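Local coordinates for EscN (Escherichia coli O127:H6, PDB 2OBL), which belongs to the type III secretion relatives of the ATP synthase alpha and beta subunits and is built on a P-loop nucleotide-binding fold, at residues D63-C68 / A282-L287; L102-E107 / N113-L118; A144-T149 / L204-P209; G184-D187 / P193-V196. The protein carries 1 engineered substitution. All coordinates share one frame; numbering follows the deposited sequence.

Interaction 1: residues D63-C68 / A282-L287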
# COMPACT_ATOMS: atom_id res chain seq x y z
N ASP A 63 11.47 -3.11 -1.43
CA ASP A 63 12.25 -3.97 -0.54
C ASP A 63 13.72 -3.53 -0.47
O ASP A 63 14.37 -3.63 0.59
CB ASP A 63 12.19 -5.42 -1.03
CG ASP A 63 10.78 -6.02 -0.98
OD1 ASP A 63 9.90 -5.50 -0.27
OD2 ASP A 63 10.56 -7.04 -1.67
N GLY A 64 14.25 -3.07 -1.60
CA GLY A 64 15.64 -2.65 -1.67
C GLY A 64 15.91 -1.27 -1.09
O GLY A 64 16.85 -1.10 -0.31
N LEU A 65 15.10 -0.29 -1.48
CA LEU A 65 15.41 1.12 -1.20
C LEU A 65 14.50 1.80 -0.19
O LEU A 65 14.81 2.90 0.27
CB LEU A 65 15.35 1.94 -2.49
CG LEU A 65 16.18 1.42 -3.67
CD1 LEU A 65 15.94 2.32 -4.88
CD2 LEU A 65 17.67 1.40 -3.29
N LEU A 66 13.36 1.19 0.11
CA LEU A 66 12.34 1.84 0.94
C LEU A 66 11.69 0.79 1.82
O LEU A 66 10.46 0.73 1.94
CB LEU A 66 11.27 2.46 0.04
CG LEU A 66 11.72 3.48 -1.01
CD1 LEU A 66 10.73 3.59 -2.20
CD2 LEU A 66 11.91 4.82 -0.32
N THR A 67 12.52 -0.04 2.44
CA THR A 67 12.05 -1.28 3.05
C THR A 67 10.95 -1.09 4.09
O THR A 67 11.07 -0.26 5.00
CB THR A 67 13.21 -2.05 3.70
OG1 THR A 67 14.36 -1.96 2.84
CG2 THR A 67 12.82 -3.49 3.93
N CYS A 68 9.90 -1.88 3.93
CA CYS A 68 8.74 -1.83 4.83
C CYS A 68 9.02 -2.68 6.06
O CYS A 68 9.87 -3.55 6.03
CB CYS A 68 7.50 -2.39 4.14
SG CYS A 68 6.93 -1.47 2.73
N ALA A 282 21.23 4.01 0.13
CA ALA A 282 21.47 5.45 0.12
C ALA A 282 22.26 5.86 -1.11
O ALA A 282 21.98 6.88 -1.74
CB ALA A 282 22.19 5.89 1.39
N GLU A 283 23.27 5.06 -1.46
CA GLU A 283 24.05 5.31 -2.65
C GLU A 283 23.19 5.14 -3.91
O GLU A 283 23.25 5.97 -4.81
CB GLU A 283 25.29 4.41 -2.72
CG GLU A 283 25.99 4.48 -4.06
CD GLU A 283 27.45 4.08 -4.02
OE1 GLU A 283 27.82 3.23 -3.17
OE2 GLU A 283 28.23 4.61 -4.84
N CYS A 284 22.38 4.08 -3.95
CA CYS A 284 21.51 3.85 -5.11
C CYS A 284 20.59 5.04 -5.31
O CYS A 284 20.40 5.50 -6.44
CB CYS A 284 20.70 2.56 -4.97
SG CYS A 284 19.85 2.07 -6.50
N LYS A 285 20.02 5.55 -4.22
CA LYS A 285 19.12 6.71 -4.31
C LYS A 285 19.85 7.93 -4.86
O LYS A 285 19.32 8.66 -5.71
CB LYS A 285 18.53 7.02 -2.94
CG LYS A 285 17.38 6.11 -2.54
CD LYS A 285 16.92 6.41 -1.13
CE LYS A 285 16.86 5.15 -0.32
NZ LYS A 285 16.75 5.43 1.14
N LYS A 286 21.07 8.16 -4.38
CA LYS A 286 21.87 9.28 -4.84
C LYS A 286 22.20 9.12 -6.31
O LYS A 286 22.14 10.08 -7.08
CB LYS A 286 23.13 9.43 -4.00
CG LYS A 286 22.88 10.12 -2.66
CD LYS A 286 23.89 9.69 -1.59
CE LYS A 286 23.52 10.26 -0.22
NZ LYS A 286 24.53 9.93 0.84
N LEU A 287 22.51 7.89 -6.71
CA LEU A 287 22.82 7.62 -8.11
C LEU A 287 21.62 7.89 -9.00
O LEU A 287 21.75 8.53 -10.05
CB LEU A 287 23.34 6.20 -8.30
CG LEU A 287 24.75 5.93 -7.74
CD1 LEU A 287 25.15 4.50 -7.99
CD2 LEU A 287 25.78 6.88 -8.34

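Interaction 2: residues L102-E107 / N113-L118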
# COMPACT_ATOMS: atom_id res chain seq x y z
N LEU A 102 -8.31 -7.42 1.74
CA LEU A 102 -8.43 -6.34 0.77
C LEU A 102 -9.74 -5.61 0.96
O LEU A 102 -10.79 -6.24 1.19
CB LEU A 102 -8.36 -6.91 -0.65
CG LEU A 102 -6.98 -7.09 -1.26
CD1 LEU A 102 -7.01 -8.12 -2.37
CD2 LEU A 102 -6.49 -5.76 -1.81
N ALA A 103 -9.68 -4.29 0.92
CA ALA A 103 -10.87 -3.48 0.88
C ALA A 103 -10.82 -2.72 -0.42
O ALA A 103 -9.94 -1.86 -0.63
CB ALA A 103 -10.93 -2.53 2.06
N LEU A 104 -11.73 -3.08 -1.33
CA LEU A 104 -11.82 -2.42 -2.63
C LEU A 104 -13.07 -1.54 -2.63
O LEU A 104 -14.20 -2.03 -2.76
CB LEU A 104 -11.89 -3.46 -3.75
CG LEU A 104 -10.76 -4.49 -3.77
CD1 LEU A 104 -10.95 -5.46 -4.93
CD2 LEU A 104 -9.42 -3.80 -3.87
N ILE A 105 -12.84 -0.24 -2.48
CA ILE A 105 -13.91 0.70 -2.19
C ILE A 105 -14.11 1.75 -3.28
O ILE A 105 -13.18 2.48 -3.66
CB ILE A 105 -13.64 1.43 -0.84
CG1 ILE A 105 -13.42 0.42 0.31
CG2 ILE A 105 -14.75 2.47 -0.55
CD1 ILE A 105 -13.08 1.06 1.66
N GLY A 106 -15.33 1.84 -3.79
CA GLY A 106 -15.77 3.01 -4.55
C GLY A 106 -15.52 3.02 -6.05
O GLY A 106 -15.81 4.02 -6.72
N GLU A 107 -14.95 1.94 -6.58
CA GLU A 107 -14.73 1.86 -8.03
C GLU A 107 -15.88 1.11 -8.71
O GLU A 107 -16.74 0.54 -8.04
CB GLU A 107 -13.39 1.19 -8.38
CG GLU A 107 -12.17 1.75 -7.64
CD GLU A 107 -11.68 3.09 -8.16
OE1 GLU A 107 -11.99 3.44 -9.32
OE2 GLU A 107 -10.98 3.79 -7.39
N ASN A 113 -13.01 -6.14 -11.27
CA ASN A 113 -12.67 -7.38 -11.96
C ASN A 113 -11.27 -7.34 -12.57
O ASN A 113 -10.57 -8.35 -12.58
CB ASN A 113 -13.77 -7.77 -12.95
CG ASN A 113 -15.06 -8.16 -12.25
OD1 ASN A 113 -16.15 -7.97 -12.76
ND2 ASN A 113 -14.92 -8.70 -11.04
N GLU A 114 -10.85 -6.17 -13.04
CA GLU A 114 -9.50 -6.02 -13.58
C GLU A 114 -8.41 -6.23 -12.53
O GLU A 114 -7.35 -6.80 -12.81
CB GLU A 114 -9.35 -4.68 -14.31
CG GLU A 114 -10.10 -4.67 -15.65
CD GLU A 114 -10.07 -3.33 -16.37
OE1 GLU A 114 -9.42 -2.38 -15.87
OE2 GLU A 114 -10.71 -3.23 -17.44
N PHE A 115 -8.68 -5.78 -11.31
CA PHE A 115 -7.78 -6.06 -10.21
C PHE A 115 -7.79 -7.53 -9.80
O PHE A 115 -6.74 -8.13 -9.61
CB PHE A 115 -8.08 -5.20 -8.98
CG PHE A 115 -7.23 -5.56 -7.79
CD1 PHE A 115 -5.86 -5.28 -7.79
CD2 PHE A 115 -7.79 -6.20 -6.70
CE1 PHE A 115 -5.08 -5.64 -6.69
CE2 PHE A 115 -7.02 -6.55 -5.61
CZ PHE A 115 -5.66 -6.27 -5.61
N LEU A 116 -8.99 -8.09 -9.64
CA LEU A 116 -9.11 -9.47 -9.20
C LEU A 116 -8.43 -10.43 -10.18
O LEU A 116 -7.87 -11.45 -9.79
CB LEU A 116 -10.58 -9.86 -9.00
CG LEU A 116 -11.31 -9.12 -7.87
CD1 LEU A 116 -12.71 -9.70 -7.72
CD2 LEU A 116 -10.55 -9.18 -6.54
N ALA A 117 -8.47 -10.09 -11.46
CA ALA A 117 -7.82 -10.91 -12.47
C ALA A 117 -6.31 -11.05 -12.25
O ALA A 117 -5.71 -12.02 -12.71
CB ALA A 117 -8.13 -10.38 -13.87
N LEU A 118 -5.69 -10.10 -11.56
CA LEU A 118 -4.24 -10.14 -11.29
C LEU A 118 -3.87 -11.18 -10.24
O LEU A 118 -2.68 -11.48 -10.04
CB LEU A 118 -3.74 -8.76 -10.82
CG LEU A 118 -4.09 -7.57 -11.72
CD1 LEU A 118 -3.66 -6.27 -11.09
CD2 LEU A 118 -3.41 -7.72 -13.09

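Interaction 3: residues A144-T149 / L204-P209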
# COMPACT_ATOMS: atom_id res chain seq x y z
N ALA A 144 -17.09 -0.51 4.87
CA ALA A 144 -16.13 -1.48 4.31
C ALA A 144 -14.75 -1.35 4.93
O ALA A 144 -14.07 -2.34 5.14
CB ALA A 144 -16.04 -1.37 2.79
N ALA A 145 -14.33 -0.11 5.22
CA ALA A 145 -13.03 0.12 5.80
C ALA A 145 -12.93 -0.51 7.20
O ALA A 145 -11.90 -1.07 7.57
CB ALA A 145 -12.76 1.61 5.89
N PHE A 146 -14.00 -0.39 7.97
CA PHE A 146 -14.03 -0.94 9.32
C PHE A 146 -14.18 -2.45 9.28
O PHE A 146 -13.54 -3.17 10.03
CB PHE A 146 -15.16 -0.30 10.12
CG PHE A 146 -14.95 1.17 10.38
CD1 PHE A 146 -14.36 1.59 11.57
CD2 PHE A 146 -15.35 2.12 9.45
CE1 PHE A 146 -14.14 2.95 11.82
CE2 PHE A 146 -15.14 3.47 9.68
CZ PHE A 146 -14.53 3.89 10.86
N THR A 147 -15.03 -2.94 8.38
CA THR A 147 -15.19 -4.38 8.20
C THR A 147 -13.86 -5.05 7.88
O THR A 147 -13.47 -6.05 8.51
CB THR A 147 -16.19 -4.66 7.07
OG1 THR A 147 -17.50 -4.29 7.51
CG2 THR A 147 -16.15 -6.13 6.65
N ALA A 148 -13.15 -4.49 6.91
CA ALA A 148 -11.83 -5.00 6.54
C ALA A 148 -10.88 -4.99 7.74
O ALA A 148 -10.18 -5.96 7.99
CB ALA A 148 -11.26 -4.17 5.40
N THR A 149 -10.87 -3.89 8.48
CA THR A 149 -9.96 -3.75 9.61
C THR A 149 -10.28 -4.80 10.68
O THR A 149 -9.38 -5.44 11.23
CB THR A 149 -9.97 -2.31 10.17
OG1 THR A 149 -9.61 -1.38 9.13
CG2 THR A 149 -8.95 -2.16 11.33
N LEU A 204 -6.29 3.86 11.29
CA LEU A 204 -4.90 3.53 11.06
C LEU A 204 -4.23 2.99 12.30
O LEU A 204 -3.30 2.16 12.22
CB LEU A 204 -4.13 4.74 10.51
CG LEU A 204 -4.10 4.80 8.98
CD1 LEU A 204 -5.49 4.86 8.39
CD2 LEU A 204 -3.24 5.99 8.51
N GLU A 205 -4.70 3.44 13.46
CA GLU A 205 -4.08 3.03 14.71
C GLU A 205 -4.40 1.57 15.04
O GLU A 205 -3.78 0.99 15.92
CB GLU A 205 -4.46 3.98 15.86
CG GLU A 205 -3.83 5.37 15.73
CD GLU A 205 -4.11 6.27 16.94
OE1 GLU A 205 -4.59 5.75 17.97
OE2 GLU A 205 -3.84 7.50 16.86
N ARG A 206 -5.34 0.97 14.31
CA ARG A 206 -5.65 -0.45 14.51
C ARG A 206 -4.67 -1.41 13.83
O ARG A 206 -4.56 -2.57 14.22
CB ARG A 206 -7.10 -0.75 14.12
CG ARG A 206 -8.08 -0.14 15.11
CD ARG A 206 -9.48 -0.10 14.56
NE ARG A 206 -10.10 -1.42 14.52
CZ ARG A 206 -11.35 -1.63 14.10
NH1 ARG A 206 -12.09 -0.59 13.70
NH2 ARG A 206 -11.85 -2.85 14.09
N ALA A 207 -3.94 -0.93 12.82
CA ALA A 207 -2.83 -1.70 12.25
C ALA A 207 -1.66 -1.66 13.23
O ALA A 207 -1.63 -0.81 14.13
CB ALA A 207 -2.42 -1.08 10.91
N GLY A 208 -0.71 -2.57 13.08
CA GLY A 208 0.49 -2.57 13.93
C GLY A 208 0.99 -3.95 14.32
O GLY A 208 0.31 -4.95 14.10
N PRO A 209 2.20 -4.01 14.91
CA PRO A 209 2.73 -5.28 15.39
C PRO A 209 1.95 -5.76 16.61
O PRO A 209 1.28 -4.97 17.27
CB PRO A 209 4.17 -4.94 15.80
CG PRO A 209 4.44 -3.57 15.29
CD PRO A 209 3.11 -2.89 15.17

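Interaction 4: residues G184-D187 / P193-V196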
# COMPACT_ATOMS: atom_id res chain seq x y z
N GLY A 184 -25.98 15.74 9.32
CA GLY A 184 -26.12 17.16 9.64
C GLY A 184 -24.83 17.88 10.01
O GLY A 184 -24.86 19.05 10.40
N GLU A 185 -23.70 17.20 9.90
CA GLU A 185 -22.41 17.83 10.15
C GLU A 185 -22.11 18.87 9.09
O GLU A 185 -22.47 18.71 7.93
CB GLU A 185 -21.29 16.80 10.10
CG GLU A 185 -21.10 15.98 11.33
CD GLU A 185 -19.86 15.13 11.22
OE1 GLU A 185 -18.80 15.56 11.73
OE2 GLU A 185 -19.95 14.07 10.57
N PRO A 186 -21.40 19.94 9.49
CA PRO A 186 -21.01 20.94 8.52
C PRO A 186 -19.69 20.56 7.83
O PRO A 186 -18.93 19.74 8.35
CB PRO A 186 -20.82 22.19 9.37
CG PRO A 186 -20.32 21.66 10.68
CD PRO A 186 -20.91 20.27 10.84
N ASP A 187 -19.46 21.15 6.66
CA ASP A 187 -18.16 21.10 6.00
C ASP A 187 -17.18 21.84 6.91
O ASP A 187 -17.46 22.96 7.34
CB ASP A 187 -18.29 21.80 4.64
CG ASP A 187 -16.94 22.11 4.00
OD1 ASP A 187 -15.90 21.55 4.42
OD2 ASP A 187 -16.93 22.91 3.04
N PRO A 193 -16.68 16.77 6.67
CA PRO A 193 -17.03 17.08 8.06
C PRO A 193 -16.01 16.53 9.08
O PRO A 193 -15.20 15.64 8.75
CB PRO A 193 -18.38 16.41 8.24
CG PRO A 193 -18.32 15.20 7.30
CD PRO A 193 -17.44 15.62 6.14
N PRO A 194 -16.05 17.07 10.30
CA PRO A 194 -15.17 16.63 11.37
C PRO A 194 -15.06 15.11 11.54
O PRO A 194 -13.95 14.62 11.78
CB PRO A 194 -15.78 17.30 12.61
CG PRO A 194 -16.37 18.56 12.07
CD PRO A 194 -16.94 18.16 10.73
N SER A 195 -16.17 14.39 11.39
CA SER A 195 -16.18 12.93 11.60
C SER A 195 -15.17 12.16 10.74
O SER A 195 -14.59 11.17 11.18
CB SER A 195 -17.58 12.34 11.39
OG SER A 195 -18.08 12.61 10.08
N VAL A 196 -14.98 12.59 9.50
CA VAL A 196 -14.08 11.87 8.61
C VAL A 196 -12.65 12.03 9.11
O VAL A 196 -11.90 11.05 9.20
CB VAL A 196 -14.20 12.37 7.15
CG1 VAL A 196 -13.27 11.55 6.25
CG2 VAL A 196 -15.63 12.25 6.66

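Interaction 1: residues D63-C68 / A282-L287
Leu-65, the last residue of helix 60-65, lies beside helix 275-290, with its CA 7.4 Å from the CA of Lys-285. Two quite different contacts follow from this approach, one apolar and one to a backbone carbonyl. In the first, the CD2 branch of Leu-65 comes up to Cys-284, 3.7 Å from its CB and a little farther from SG. Chi1 of Cys-284 is -169°, placing SG anti to the backbone N, and CD2 touches the base as well as the sulfur of this side chain. Leu-342 of helix 335-345 packs on both residues, and Ile-325 on Leu-65 and Ile-321 on Cys-284 bring in helix 318-325, so the pair sits within a larger apolar cluster. Lys-285 supplies the second contact. Its chain bends at chi3 (-129°) and brings CE to 3.1 Å from Leu-65 O, while NZ stands 3.3 Å from the same oxygen, so the amino end lies beside the carbonyl where helical geometry stops. The turn that follows is tied back by Thr-67, whose OG1 donates to Asp-63 O over 2.8 Å from above the carbonyl plane. A further tie comes from His-277, bonded through NE2 to Gly-64 O. The whole is helix-end packing between domains: a short helix of the ATP synthase-type nucleotide-binding region is seated on a long helix of the mostly helical C-terminal region characteristic of EscN-like proteins.

Interaction 2: residues L102-E107 / N113-L118
With chi1 at 175°, the ring of Phe-115 is carried anti to its backbone N and leaves helix 109-116 in the direction of strand 99-105, where Leu-102 and Leu-104 wait with CG anti to the carbonyl carbon. The setting is a parallel beta-alpha-beta unit of the P-loop fold: strand 99-105 leads into helix 109-116, and the chain later returns as strand 127-132, paired in parallel with the first strand. Leu-102 and Leu-104, two apart on the strand, project from the same side of the sheet, and the ring meets both. They meet it differently. Leu-102 comes from the opposite direction, its CD1 lying in the ring plane at the edge, 3.6 Å from CE2 of Phe-115. Its other methyl, CD2, is 3.9 Å from both CE2 and CZ of the ring, so the leucine fork holds the far corner of the phenyl. Leu-104 instead crosses the phenylalanine at about a right angle, bringing CD1 to 3.7 Å from CD2 of Phe-115. Contact is entirely apolar, and the nearest CA atoms, of Leu-104 and Phe-115, are 9.3 Å apart: the side chains alone bridge helix and sheet. Helix 84-94 adds Leu-88 and Cys-92 to the surroundings of the ring, while Leu-129 of strand 127-132 touches Leu-102 and Leu-116. Leu-116 joins more loosely from beside the ring, its CD2 methyl 4.1 Å from CD1 of Leu-104.

Interaction 3: residues A144-T149 / L204-P209
The CG2 methyl of Thr-149 lies over one face of the Arg-206 guanidinium, 3.5 Å from NE and displaced toward the rim of the group. That methyl also touches the aliphatic base of the arginine, with CB of Arg-206 at 3.6 Å; the bend at chi3 (73°) lets CB and NE both lie against the one methyl. The same threonine rotamer (chi1 -58°) puts CG2 anti to the backbone N, toward the arginine, and lets OG1 donate to Ala-145 O at 2.8 Å. Ala-145 O also receives the backbone N of Thr-149, the two donors arriving from opposite faces of the carbonyl plane. In the fold, helix 138-156 packs against the central, largely parallel sheet of the P-loop domain, and Arg-206 reaches it from a type I turn, Leu-204 to Ala-207, between helix 194-204 and strand 208-209. Phe-146 meets the arginine at the far end, where NH1 lies near the ring plane at the edge, 3.8 Å from CD1; ring and guanidinium planes are 44° apart. The polar partners of this buried group are elsewhere: NE forms a salt bridge with Glu-153, NH1 bonds to Leu-38 O and NH2 to Thr-150 OG1.

Interaction 4: residues G184-D187 / P193-V196
Glu-185 directly follows Gly-184, whose positive phi completes the Schellman motif ending helix 169-182, and its carboxylate reaches the first turn of helix 194-204. The arrangement is a helix-loop-helix connection in which a side chain from just beyond one helix serves the N-terminus of the next, where Pro-193 takes the N-cap position. The glutamate chain is extended beyond CG and crosses Pro-193 at about a right angle, with CB of Glu-185 3.5 Å from CB of the proline. At the carboxylate the two oxygens divide the work. OE1 accepts the backbone N-H of Ser-195 over 2.9 Å, using its syn lone pair, although the bond is bent to 147° at the hydrogen. OE2 receives the hydroxyl of the same serine; the modelled 2.4 Å from OG to OE2 is so short that the exact distance is doubtful. Chi1 of 58° sets OG between the backbone N and the carbonyl carbon of Ser-195, where it can join the N-H in a two-pronged grip. The helix start would probably stabilise the negative charge. Pro-186, next along, turns its carbonyl oxygen to the N-cap residue, where O lies 3.3 Å from CA of Pro-193 in a CA-H...O contact. Asp-187 ties the loop internally, its OD1 bonding to the backbone N of Gly-191.

How the interactions relate
Interaction 1 closes a loop of 213 residues that contains the other three, and joins the nucleotide-binding region to the C-terminal helices. Interactions 2 and 3 lie across the chain's centre from it, about 29 and 28 Å away between centres. Those two are successive along the chain, their centres about 18 Å apart, yet in touch: Ala-103 CB meets Ala-148 CB at 3.7 Å, so strand 99-105 carries a helix on each side, 109-116 and 138-156. Interaction 4 is nested inside the loop closed by interaction 3, its centre about 22 Å away; helix 194-204 begins at one and runs out into the other. Interactions 2 and 3 share the central sheet, interaction 4 lies at the surface, and interaction 1 ties on the helical C-terminal region.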